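Local coordinates for endo-alpha-mannosidase (Bacteroides thetaiotaomicron, PDB 4ACZ), which probably hydrolyses internal alpha-mannosidic linkages of mannose-containing glycans as an endo-acting glycosidase of family 99, at residues N83-C88 and K342-F347; H185-F190 and D221-G226; L229-L234 and K264-W269; T252-A257 and G295-D300. All blocks are in the same frame, centred on the assembly; numbering follows the deposited sequence.

In the fold
All four contacts belong to a single (beta/alpha)8 barrel of eight parallel strands. Contact 2 lies in the wall itself, pairing strand 189-192 with strand 223-227. The latter strand runs on into the loop of contact 3, which packs on helix 263-272, about 20 Å from contact 2 between centres. Contact 4 joins the loops that follow strands 244-246 and 276-281. It touches contact 3 through Glu231 and Asn256, and the segments of these two contacts alternate along the chain, so together they form one connected region. Contact 1 spans all the others in sequence but touches none of them; its centre lies about 40 Å from those of contacts 2 and 3, on the opposite side of the chain's centre.

Contact 1 (N83-C88 and K342-F347)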
loop_
_atom_site.group_PDB
_atom_site.type_symbol
_atom_site.label_atom_id
_atom_site.label_comp_id
_atom_site.label_asym_id
_atom_site.label_seq_id
_atom_site.Cartn_x
_atom_site.Cartn_y
_atom_site.Cartn_z
ATOM N N ASN B 83 6.924 -13.760 -22.905
ATOM C CA ASN B 83 7.301 -15.181 -22.816
ATOM C C ASN B 83 7.362 -15.681 -21.371
ATOM O O ASN B 83 8.185 -16.532 -21.036
ATOM C CB ASN B 83 8.643 -15.442 -23.526
ATOM C CG ASN B 83 8.642 -14.965 -24.966
ATOM O OD1 ASN B 83 7.877 -15.458 -25.795
ATOM N ND2 ASN B 83 9.489 -13.992 -25.264
ATOM N N ASP B 84 6.483 -15.129 -20.535
ATOM C CA ASP B 84 6.384 -15.442 -19.097
ATOM C C ASP B 84 7.607 -15.013 -18.281
ATOM O O ASP B 84 7.809 -15.494 -17.151
ATOM C CB ASP B 84 6.014 -16.920 -18.860
ATOM C CG ASP B 84 4.674 -17.288 -19.473
ATOM O OD1 ASP B 84 3.795 -16.414 -19.595
ATOM O OD2 ASP B 84 4.495 -18.456 -19.846
ATOM N N ASP B 85 8.393 -14.090 -18.841
ATOM C CA ASP B 85 9.583 -13.543 -18.170
ATOM C C ASP B 85 9.202 -12.169 -17.633
ATOM O O ASP B 85 9.223 -11.189 -18.373
ATOM C CB ASP B 85 10.764 -13.445 -19.155
ATOM C CG ASP B 85 12.104 -13.168 -18.473
ATOM O OD1 ASP B 85 12.224 -13.285 -17.230
ATOM O OD2 ASP B 85 13.070 -12.832 -19.196
ATOM N N ILE B 86 8.836 -12.108 -16.355
ATOM C CA ILE B 86 8.164 -10.931 -15.791
ATOM C C ILE B 86 8.867 -10.318 -14.577
ATOM O O ILE B 86 9.554 -11.002 -13.834
ATOM C CB ILE B 86 6.685 -11.231 -15.460
ATOM C CG1 ILE B 86 6.573 -12.220 -14.295
ATOM C CG2 ILE B 86 5.964 -11.746 -16.692
ATOM C CD1 ILE B 86 5.153 -12.388 -13.781
ATOM N N ALA B 87 8.684 -9.017 -14.379
ATOM C CA ALA B 87 9.479 -8.288 -13.394
ATOM C C ALA B 87 9.080 -8.551 -11.926
ATOM O O ALA B 87 8.789 -7.616 -11.175
ATOM C CB ALA B 87 9.467 -6.776 -13.710
ATOM N N CYS B 88 9.091 -9.820 -11.522
ATOM C CA CYS B 88 8.827 -10.191 -10.129
ATOM C C CYS B 88 9.285 -11.604 -9.824
ATOM O O CYS B 88 9.493 -12.393 -10.728
ATOM C CB CYS B 88 7.344 -10.023 -9.776
ATOM S SG CYS B 88 6.188 -10.452 -11.068
ATOM N N LYS B 342 5.288 -21.557 -11.469
ATOM C CA LYS B 342 5.591 -21.162 -12.850
ATOM C C LYS B 342 7.079 -21.256 -13.106
ATOM O O LYS B 342 7.890 -20.936 -12.234
ATOM C CB LYS B 342 5.092 -19.739 -13.133
ATOM C CG LYS B 342 5.306 -19.223 -14.563
ATOM C CD LYS B 342 4.523 -20.034 -15.612
ATOM C CE LYS B 342 3.024 -19.747 -15.602
ATOM N NZ LYS B 342 2.443 -19.913 -16.984
ATOM N N LYS B 343 7.416 -21.749 -14.299
ATOM C CA LYS B 343 8.780 -21.755 -14.813
ATOM C C LYS B 343 8.740 -21.231 -16.255
ATOM O O LYS B 343 7.854 -21.601 -17.020
ATOM C CB LYS B 343 9.359 -23.173 -14.788
ATOM N N CYS B 344 9.658 -20.336 -16.605
ATOM C CA CYS B 344 9.902 -20.008 -18.015
ATOM C C CYS B 344 11.365 -20.324 -18.310
ATOM O O CYS B 344 12.103 -20.760 -17.406
ATOM C CB CYS B 344 9.582 -18.543 -18.320
ATOM S SG CYS B 344 10.696 -17.376 -17.552
ATOM N N ASP B 345 11.787 -20.107 -19.558
ATOM C CA ASP B 345 13.175 -20.355 -19.952
ATOM C C ASP B 345 14.164 -19.527 -19.107
ATOM O O ASP B 345 15.239 -20.002 -18.740
ATOM C CB ASP B 345 13.365 -20.092 -21.454
ATOM N N ALA B 346 13.763 -18.306 -18.753
ATOM C CA ALA B 346 14.662 -17.364 -18.078
ATOM C C ALA B 346 14.649 -17.434 -16.545
ATOM O O ALA B 346 15.561 -16.931 -15.895
ATOM C CB ALA B 346 14.355 -15.948 -18.545
ATOM N N PHE B 347 13.636 -18.078 -15.965
ATOM C CA PHE B 347 13.401 -17.972 -14.518
ATOM C C PHE B 347 12.359 -18.976 -14.042
ATOM O O PHE B 347 11.348 -19.209 -14.712
ATOM C CB PHE B 347 12.925 -16.541 -14.173
ATOM C CG PHE B 347 13.067 -16.166 -12.718
ATOM C CD1 PHE B 347 14.311 -15.813 -12.188
ATOM C CD2 PHE B 347 11.951 -16.123 -11.889
ATOM C CE1 PHE B 347 14.442 -15.460 -10.853
ATOM C CE2 PHE B 347 12.072 -15.758 -10.543
ATOM C CZ PHE B 347 13.316 -15.438 -10.024
#
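Cys344 faces Asp84 where two peripheral loops of the family 99 barrel domain meet, one leading into strand 91-92 and the other leaving its antiparallel partner, strand 339-340. The thiol of Cys344 sits between its own backbone N and carbonyl carbon (chi1 68°), which lays Cys344 SG 3.5 Å from Asp84 O. Cys344 CB and Asp84 CB are 4.0 Å apart. Asp84 O accepts a hydrogen bond from the hydroxyl of Tyr349. Beyond CB, the carboxylate of Asp84 is met by Lys342, whose chain bends repeatedly and crosses the aspartate at about a right angle. OD2 of Asp84 and NZ of Lys342 remain 3.8 Å apart, a long salt bridge, and the lysine has a second partner in a cation-pi contact with Tyr91. Phe347 comes near the far end of the other loop, its CE2 lying 4.2 Å from Cys88 O in an oblique approach, and its ring also takes part in a cation-pi contact with Arg289. The same arginine forms a salt bridge with OD1 of Asp85, while the other oxygen of this carboxylate, OD2, lies against the methyl group of Ala346, 3.4 Å from its CB.

Contact 2 (H185-F190 and D221-G226)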
loop_
_atom_site.group_PDB
_atom_site.type_symbol
_atom_site.label_atom_id
_atom_site.label_comp_id
_atom_site.label_asym_id
_atom_site.label_seq_id
_atom_site.Cartn_x
_atom_site.Cartn_y
_atom_site.Cartn_z
ATOM N N HIS B 185 -13.783 8.314 10.964
ATOM C CA HIS B 185 -13.987 9.513 11.794
ATOM C C HIS B 185 -14.538 10.706 10.967
ATOM O O HIS B 185 -14.212 11.860 11.230
ATOM C CB HIS B 185 -12.685 9.900 12.498
ATOM C CG HIS B 185 -12.264 8.939 13.564
ATOM N ND1 HIS B 185 -11.180 8.100 13.425
ATOM C CD2 HIS B 185 -12.777 8.686 14.792
ATOM C CE1 HIS B 185 -11.042 7.369 14.516
ATOM N NE2 HIS B 185 -11.994 7.710 15.364
ATOM N N GLY B 186 -15.376 10.412 9.977
ATOM C CA GLY B 186 -16.025 11.453 9.175
ATOM C C GLY B 186 -15.154 12.107 8.124
ATOM O O GLY B 186 -15.575 13.055 7.466
ATOM N N LYS B 187 -13.933 11.600 7.956
ATOM C CA LYS B 187 -12.929 12.252 7.076
ATOM C C LYS B 187 -12.221 11.299 6.116
ATOM O O LYS B 187 -11.967 10.142 6.473
ATOM C CB LYS B 187 -11.902 13.017 7.926
ATOM C CG LYS B 187 -12.446 14.353 8.501
ATOM C CD LYS B 187 -11.441 15.059 9.446
ATOM C CE LYS B 187 -11.462 14.433 10.839
ATOM N NZ LYS B 187 -10.603 15.208 11.795
ATOM N N PRO B 188 -11.902 11.778 4.892
ATOM C CA PRO B 188 -11.042 11.029 3.979
ATOM C C PRO B 188 -9.683 10.806 4.615
ATOM O O PRO B 188 -9.259 11.598 5.451
ATOM C CB PRO B 188 -10.850 11.984 2.780
ATOM C CG PRO B 188 -11.879 13.043 2.916
ATOM C CD PRO B 188 -12.219 13.133 4.382
ATOM N N LEU B 189 -9.011 9.734 4.214
ATOM C CA LEU B 189 -7.713 9.367 4.765
ATOM C C LEU B 189 -6.686 9.306 3.644
ATOM O O LEU B 189 -6.924 8.645 2.645
ATOM C CB LEU B 189 -7.833 7.999 5.436
ATOM C CG LEU B 189 -6.652 7.449 6.225
ATOM C CD1 LEU B 189 -6.808 7.760 7.676
ATOM C CD2 LEU B 189 -6.644 5.943 6.076
ATOM N N PHE B 190 -5.556 10.001 3.798
ATOM C CA PHE B 190 -4.506 9.963 2.774
ATOM C C PHE B 190 -3.201 9.468 3.355
ATOM O O PHE B 190 -2.745 9.980 4.371
ATOM C CB PHE B 190 -4.272 11.350 2.146
ATOM C CG PHE B 190 -5.425 11.858 1.317
ATOM C CD1 PHE B 190 -6.462 12.577 1.907
ATOM C CD2 PHE B 190 -5.469 11.625 -0.064
ATOM C CE1 PHE B 190 -7.541 13.048 1.144
ATOM C CE2 PHE B 190 -6.537 12.092 -0.842
ATOM C CZ PHE B 190 -7.572 12.817 -0.242
ATOM N N ASP B 221 -10.359 18.983 3.851
ATOM C CA ASP B 221 -9.700 18.484 5.061
ATOM C C ASP B 221 -9.786 16.962 5.081
ATOM O O ASP B 221 -10.591 16.358 4.366
ATOM C CB ASP B 221 -10.325 19.130 6.313
ATOM C CG ASP B 221 -9.377 19.150 7.515
ATOM O OD1 ASP B 221 -8.351 18.437 7.517
ATOM O OD2 ASP B 221 -9.676 19.887 8.481
ATOM N N GLY B 222 -8.958 16.333 5.900
ATOM C CA GLY B 222 -8.870 14.884 5.902
ATOM C C GLY B 222 -7.950 14.456 7.016
ATOM O O GLY B 222 -7.580 15.278 7.858
ATOM N N LEU B 223 -7.618 13.167 7.029
ATOM C CA LEU B 223 -6.604 12.652 7.914
ATOM C C LEU B 223 -5.402 12.325 7.053
ATOM O O LEU B 223 -5.473 11.496 6.137
ATOM C CB LEU B 223 -7.100 11.417 8.669
ATOM C CG LEU B 223 -8.240 11.667 9.675
ATOM C CD1 LEU B 223 -9.049 10.393 9.921
ATOM C CD2 LEU B 223 -7.735 12.268 11.005
ATOM N N PHE B 224 -4.292 12.990 7.335
ATOM C CA PHE B 224 -3.105 12.849 6.517
ATOM C C PHE B 224 -2.025 12.129 7.271
ATOM O O PHE B 224 -1.575 12.583 8.342
ATOM C CB PHE B 224 -2.648 14.221 6.048
ATOM C CG PHE B 224 -3.723 14.971 5.313
ATOM C CD1 PHE B 224 -3.938 14.733 3.955
ATOM C CD2 PHE B 224 -4.540 15.875 5.992
ATOM C CE1 PHE B 224 -4.946 15.395 3.273
ATOM C CE2 PHE B 224 -5.549 16.552 5.324
ATOM C CZ PHE B 224 -5.758 16.312 3.956
ATOM N N ILE B 225 -1.610 11.009 6.677
ATOM C CA ILE B 225 -0.752 10.030 7.308
ATOM C C ILE B 225 0.607 9.957 6.625
ATOM O O ILE B 225 0.725 9.443 5.501
ATOM C CB ILE B 225 -1.407 8.610 7.278
ATOM C CG1 ILE B 225 -2.900 8.662 7.684
ATOM C CG2 ILE B 225 -0.554 7.602 8.047
ATOM C CD1 ILE B 225 -3.206 9.234 9.097
ATOM N N GLY B 226 1.635 10.427 7.336
ATOM C CA GLY B 226 2.989 10.481 6.786
ATOM C C GLY B 226 3.792 9.222 7.036
ATOM O O GLY B 226 3.533 8.501 7.990
HETATM O O HOH W 1 -8.289 16.141 10.515
#
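Two neighbouring parallel strands of the barrel wall, 189-192 and 223-227, meet here through Leu189 beside Leu223 and Phe190 beside Phe224, the two ends of a beta-alpha-beta unit that crosses over by helix 200-207. Three backbone bonds fix the register: Leu223 N to Pro188 O, Phe190 N to Leu223 O, and Ile225 N to Phe190 O, each 2.8 Å long. Side chains alternate between the two faces of the sheet. On one, Leu189 has its CG opposite the backbone N (chi1 -173°), which carries CD1 across to Leu223 CB at 3.8 Å and to Ile225 CG1 at 4.0 Å. On the other, the rings of Phe190 and Phe224 point the same way, nearly parallel at 11° but displaced, with little face-to-face overlap; the centroids are 5.5 Å apart and the closest atoms are Phe190 CD1 and Phe224 CE1. Phe224 also stacks with Phe207, and helix 161-175 covers this face, touching Phe190 with Ile171 and Phe224 with Ile168. An alanine in place of Phe190 would probably leave Phe224 without the ring on that side and open a gap next to Ile171. Just before strand 189-192, Lys187 NZ donates to a water, 2.8 Å away, that in turn donates to Gly222 O, and NZ also bonds a glycerol. Adjacent parallel strands joined through a helix crossover make up the beta-alpha-beta unit whose repetition builds a (beta/alpha)8 TIM barrel.

Contact 3 (L229-L234 and K264-W269); sequences LKESEL and KSMQQW
Leu234 lies over one face of the Trp269 indole, and this pairing, together with Glu231, supplies most of the surface buried between the loop 229-234 and helix 263-272. Leu234 CB stands 3.6 Å from the centroid of the six-membered ring of Trp269 and only 12° off its normal, a CH-pi contact. Farther along, Leu234 CD1 comes within 3.7 Å of Trp269 CG, so the two side chains run antiparallel alongside one another and the leucine follows the indole from benzene ring to pyrrole. Trp269 reaches this position because its CG stands anti to the backbone N (chi1 -173°), swinging the rings off the helix toward the loop. Trp269 CH2 also comes within 3.4 Å of Leu234 O, and the indole stacks with the ring of His273.

Glu231 makes the second part of the contact. Its chain is extended beyond CG and slants across Met266, the CG atoms of Glu231 and Met266 lying 3.4 Å apart. At the tip, the hydroxyl of Ser265 donates to OE2 of Glu231, with OG and OE2 3.1 Å apart, reaching the syn side of the oxygen from 24° out of the carboxylate plane. Both Leu234 and Met266 extend inward to Phe245 of strand 244-246, and Met266 also meets Phe277. Apolar side chains turned to the strands, with the Ser265-Glu231 bond beside them, thus seat a beta-alpha loop against a flanking helix of a (beta/alpha)8 barrel.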
loop_
_atom_site.group_PDB
_atom_site.type_symbol
_atom_site.label_atom_id
_atom_site.label_comp_id
_atom_site.label_asym_id
_atom_site.label_seq_id
_atom_site.Cartn_x
_atom_site.Cartn_y
_atom_site.Cartn_z
ATOM N N LEU B 229 10.158 6.691 9.272
ATOM C CA LEU B 229 11.254 5.749 9.089
ATOM C C LEU B 229 11.836 5.340 10.426
ATOM O O LEU B 229 12.359 4.236 10.579
ATOM C CB LEU B 229 12.360 6.345 8.198
ATOM C CG LEU B 229 11.914 6.709 6.776
ATOM C CD1 LEU B 229 13.042 7.442 6.052
ATOM C CD2 LEU B 229 11.496 5.453 6.016
ATOM N N LYS B 230 11.739 6.232 11.397
ATOM C CA LYS B 230 12.302 5.946 12.694
ATOM C C LYS B 230 11.599 6.668 13.820
ATOM O O LYS B 230 11.056 7.790 13.658
ATOM C CB LYS B 230 13.812 6.202 12.719
ATOM C CG LYS B 230 14.258 7.550 12.197
ATOM C CD LYS B 230 15.784 7.664 12.174
ATOM C CE LYS B 230 16.381 7.062 10.925
ATOM N NZ LYS B 230 17.867 7.189 10.998
ATOM N N GLU B 231 11.592 5.998 14.968
ATOM C CA GLU B 231 10.950 6.535 16.150
ATOM C C GLU B 231 11.496 7.869 16.600
ATOM O O GLU B 231 10.735 8.704 17.065
ATOM C CB GLU B 231 11.036 5.546 17.302
ATOM C CG GLU B 231 9.742 4.850 17.489
ATOM C CD GLU B 231 9.682 4.063 18.783
ATOM O OE1 GLU B 231 10.415 3.061 18.868
ATOM O OE2 GLU B 231 8.870 4.441 19.671
ATOM N N SER B 232 12.805 8.076 16.458
ATOM C CA SER B 232 13.415 9.334 16.908
ATOM C C SER B 232 12.915 10.516 16.076
ATOM O O SER B 232 13.052 11.685 16.477
ATOM C CB SER B 232 14.939 9.243 16.902
ATOM O OG SER B 232 15.470 9.061 15.600
ATOM N N GLU B 233 12.325 10.199 14.920
ATOM C CA GLU B 233 11.781 11.214 14.010
ATOM C C GLU B 233 10.256 11.387 14.086
ATOM O O GLU B 233 9.660 12.074 13.256
ATOM C CB GLU B 233 12.209 10.913 12.566
ATOM C CG GLU B 233 13.678 11.158 12.278
ATOM C CD GLU B 233 14.093 10.689 10.885
ATOM O OE1 GLU B 233 13.217 10.254 10.114
ATOM O OE2 GLU B 233 15.295 10.745 10.559
ATOM N N LEU B 234 9.617 10.785 15.084
ATOM C CA LEU B 234 8.175 10.979 15.254
ATOM C C LEU B 234 7.780 12.458 15.515
ATOM O O LEU B 234 6.734 12.892 15.024
ATOM C CB LEU B 234 7.589 10.030 16.310
ATOM C CG LEU B 234 7.527 8.546 15.936
ATOM C CD1 LEU B 234 7.194 7.710 17.172
ATOM C CD2 LEU B 234 6.509 8.296 14.809
ATOM N N LYS B 264 4.609 -1.424 19.740
ATOM C CA LYS B 264 3.931 -1.138 21.008
ATOM C C LYS B 264 4.178 0.295 21.497
ATOM O O LYS B 264 3.241 1.033 21.783
ATOM C CB LYS B 264 4.363 -2.159 22.070
ATOM C CG LYS B 264 3.219 -2.692 22.904
ATOM C CD LYS B 264 3.432 -4.181 23.185
ATOM C CE LYS B 264 2.195 -4.835 23.815
ATOM N NZ LYS B 264 2.468 -6.252 24.209
ATOM N N SER B 265 5.434 0.704 21.589
ATOM C CA SER B 265 5.730 2.059 22.075
ATOM C C SER B 265 5.394 3.132 21.043
ATOM O O SER B 265 5.123 4.274 21.403
ATOM C CB SER B 265 7.187 2.183 22.488
ATOM O OG SER B 265 7.994 1.998 21.372
ATOM N N MET B 266 5.404 2.766 19.759
ATOM C CA MET B 266 4.948 3.712 18.730
ATOM C C MET B 266 3.459 4.028 18.901
ATOM O O MET B 266 3.050 5.183 18.808
ATOM C CB MET B 266 5.276 3.189 17.326
ATOM C CG MET B 266 6.754 3.312 16.997
ATOM S SD MET B 266 7.328 2.314 15.612
ATOM C CE MET B 266 6.682 3.271 14.259
ATOM N N GLN B 267 2.658 3.003 19.191
ATOM C CA GLN B 267 1.232 3.186 19.517
ATOM C C GLN B 267 1.057 4.058 20.752
ATOM O O GLN B 267 0.178 4.924 20.805
ATOM C CB GLN B 267 0.553 1.821 19.741
ATOM C CG GLN B 267 -0.851 1.878 20.353
ATOM C CD GLN B 267 -1.828 2.691 19.531
ATOM O OE1 GLN B 267 -1.551 3.054 18.379
ATOM N NE2 GLN B 267 -2.983 2.992 20.121
ATOM N N GLN B 268 1.894 3.821 21.754
ATOM C CA GLN B 268 1.819 4.599 22.984
ATOM C C GLN B 268 2.226 6.052 22.724
ATOM O O GLN B 268 1.545 6.979 23.170
ATOM C CB GLN B 268 2.623 3.919 24.091
ATOM C CG GLN B 268 1.953 2.626 24.570
ATOM C CD GLN B 268 2.885 1.701 25.369
ATOM O OE1 GLN B 268 3.954 1.278 24.892
ATOM N NE2 GLN B 268 2.463 1.356 26.578
ATOM N N TRP B 269 3.298 6.247 21.949
ATOM C CA TRP B 269 3.682 7.594 21.506
ATOM C C TRP B 269 2.488 8.274 20.823
ATOM O O TRP B 269 2.164 9.416 21.136
ATOM C CB TRP B 269 4.895 7.573 20.554
ATOM C CG TRP B 269 5.414 8.976 20.211
ATOM C CD1 TRP B 269 6.429 9.648 20.842
ATOM C CD2 TRP B 269 4.924 9.873 19.185
ATOM N NE1 TRP B 269 6.610 10.885 20.267
ATOM C CE2 TRP B 269 5.694 11.053 19.259
ATOM C CE3 TRP B 269 3.913 9.788 18.216
ATOM C CZ2 TRP B 269 5.485 12.143 18.403
ATOM C CZ3 TRP B 269 3.706 10.869 17.366
ATOM C CH2 TRP B 269 4.488 12.033 17.468
#

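Contact 4 (T252-A257 and G295-D300)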
loop_
_atom_site.group_PDB
_atom_site.type_symbol
_atom_site.label_atom_id
_atom_site.label_comp_id
_atom_site.label_asym_id
_atom_site.label_seq_id
_atom_site.Cartn_x
_atom_site.Cartn_y
_atom_site.Cartn_z
ATOM N N THR B 252 10.860 -6.766 7.883
ATOM C CA THR B 252 11.130 -6.460 9.277
ATOM C C THR B 252 12.580 -6.066 9.465
ATOM O O THR B 252 13.487 -6.724 8.938
ATOM C CB THR B 252 10.820 -7.670 10.205
ATOM O OG1 THR B 252 11.458 -8.829 9.678
ATOM C CG2 THR B 252 9.324 -7.925 10.275
ATOM N N GLY B 253 12.797 -4.988 10.212
ATOM C CA GLY B 253 14.164 -4.495 10.458
ATOM C C GLY B 253 14.761 -3.614 9.368
ATOM O O GLY B 253 15.816 -3.003 9.584
ATOM N N PHE B 254 14.113 -3.519 8.203
ATOM C CA PHE B 254 14.611 -2.614 7.149
ATOM C C PHE B 254 14.729 -1.178 7.662
ATOM O O PHE B 254 15.747 -0.522 7.449
ATOM C CB PHE B 254 13.758 -2.648 5.875
ATOM C CG PHE B 254 14.246 -1.705 4.800
ATOM C CD1 PHE B 254 15.485 -1.904 4.194
ATOM C CD2 PHE B 254 13.474 -0.617 4.399
ATOM C CE1 PHE B 254 15.956 -1.022 3.209
ATOM C CE2 PHE B 254 13.948 0.276 3.418
ATOM C CZ PHE B 254 15.189 0.053 2.821
ATOM N N THR B 255 13.694 -0.693 8.344
ATOM C CA THR B 255 13.802 0.570 9.058
ATOM C C THR B 255 13.540 0.302 10.523
ATOM O O THR B 255 13.025 -0.762 10.890
ATOM C CB THR B 255 12.816 1.654 8.536
ATOM O OG1 THR B 255 11.467 1.231 8.757
ATOM C CG2 THR B 255 13.021 1.936 7.032
ATOM N N ASN B 256 13.903 1.264 11.357
ATOM C CA ASN B 256 13.540 1.256 12.775
ATOM C C ASN B 256 12.014 1.149 12.939
ATOM O O ASN B 256 11.538 0.374 13.769
ATOM C CB ASN B 256 14.066 2.532 13.445
ATOM C CG ASN B 256 13.635 2.653 14.895
ATOM O OD1 ASN B 256 12.698 3.379 15.216
ATOM N ND2 ASN B 256 14.299 1.924 15.770
ATOM N N ALA B 257 11.258 1.929 12.145
ATOM C CA ALA B 257 9.781 1.916 12.191
ATOM C C ALA B 257 9.153 0.595 11.726
ATOM O O ALA B 257 8.048 0.261 12.132
ATOM C CB ALA B 257 9.181 3.114 11.377
ATOM N N GLY B 295 19.525 -8.449 -1.951
ATOM C CA GLY B 295 19.331 -9.707 -1.204
ATOM C C GLY B 295 19.184 -9.578 0.313
ATOM O O GLY B 295 18.559 -10.425 0.945
ATOM N N SER B 296 19.737 -8.520 0.910
ATOM C CA SER B 296 19.707 -8.375 2.374
ATOM C C SER B 296 18.337 -7.958 2.933
ATOM O O SER B 296 18.106 -8.014 4.138
ATOM C CB SER B 296 20.809 -7.418 2.861
ATOM O OG SER B 296 20.572 -6.087 2.397
ATOM N N THR B 297 17.438 -7.527 2.055
ATOM C CA THR B 297 16.079 -7.121 2.435
ATOM C C THR B 297 15.088 -8.292 2.297
ATOM O O THR B 297 13.983 -8.244 2.820
ATOM C CB THR B 297 15.647 -5.900 1.592
ATOM O OG1 THR B 297 16.692 -4.928 1.658
ATOM C CG2 THR B 297 14.351 -5.279 2.107
ATOM N N THR B 298 15.509 -9.345 1.602
ATOM C CA THR B 298 14.701 -10.542 1.403
ATOM C C THR B 298 14.259 -11.100 2.767
ATOM O O THR B 298 15.047 -11.166 3.702
ATOM C CB THR B 298 15.504 -11.602 0.595
ATOM O OG1 THR B 298 15.776 -11.098 -0.722
ATOM C CG2 THR B 298 14.733 -12.947 0.472
ATOM N N ARG B 299 12.979 -11.439 2.880
ATOM C CA ARG B 299 12.429 -12.077 4.086
ATOM C C ARG B 299 11.611 -13.276 3.609
ATOM O O ARG B 299 10.700 -13.118 2.791
ATOM C CB ARG B 299 11.552 -11.082 4.880
ATOM C CG ARG B 299 12.275 -9.799 5.339
ATOM C CD ARG B 299 13.217 -10.033 6.529
ATOM N NE ARG B 299 13.820 -8.779 6.987
ATOM C CZ ARG B 299 14.969 -8.284 6.532
ATOM N NH1 ARG B 299 15.644 -8.930 5.580
ATOM N NH2 ARG B 299 15.431 -7.127 7.019
ATOM N N ASP B 300 11.957 -14.476 4.065
ATOM C CA ASP B 300 11.274 -15.684 3.578
ATOM C C ASP B 300 9.891 -15.761 4.224
ATOM O O ASP B 300 9.733 -15.410 5.401
ATOM C CB ASP B 300 12.090 -16.947 3.882
ATOM C CG ASP B 300 13.416 -17.006 3.119
ATOM O OD1 ASP B 300 13.510 -16.546 1.942
ATOM O OD2 ASP B 300 14.379 -17.553 3.705
#
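Arg299 reaches from its loop to the backbone carbonyl of Thr252, where NE and NH2 both donate to the one oxygen. From CB, which points toward the loop 252-257, the chain sets CG beside its own backbone N and then bends at chi2 (-75°), bringing Arg299 CD alongside the threonine hydroxyl, 3.8 Å from Thr252 OG1. Arg299 NE follows and lies 2.9 Å from Thr252 O, in the carbonyl plane and on a lone pair. At the fork, Arg299 NH2 is 2.8 Å from Thr252 O, tilted 26° from the carbonyl plane. The oxygen itself lies almost within the guanidinium plane. The other branch, Arg299 NH1, turns back to its own loop, bonding Ser296 O and Thr298 O, each at 3.0 Å, so that four N-H bonds fix the rotation of the guanidinium. A leucine in place of Arg299 has no such donors, and the carbonyls of Thr252, Ser296 and Thr298 would probably be left without these partners, weakening the tie between the two loops. Beside the arginine, Phe254 CD1 approaches Thr297 CG2 obliquely at 4.1 Å; the Thr297 hydroxyl is bonded to Asn294. Tyr306 of helix 305-316 touches Arg299 and bonds the backbone N of Thr252. An arginine bridging successive beta-alpha loops in this way ties together the C-terminal rim of the barrel, the end at which TIM-barrel glycosidases carry their active sites.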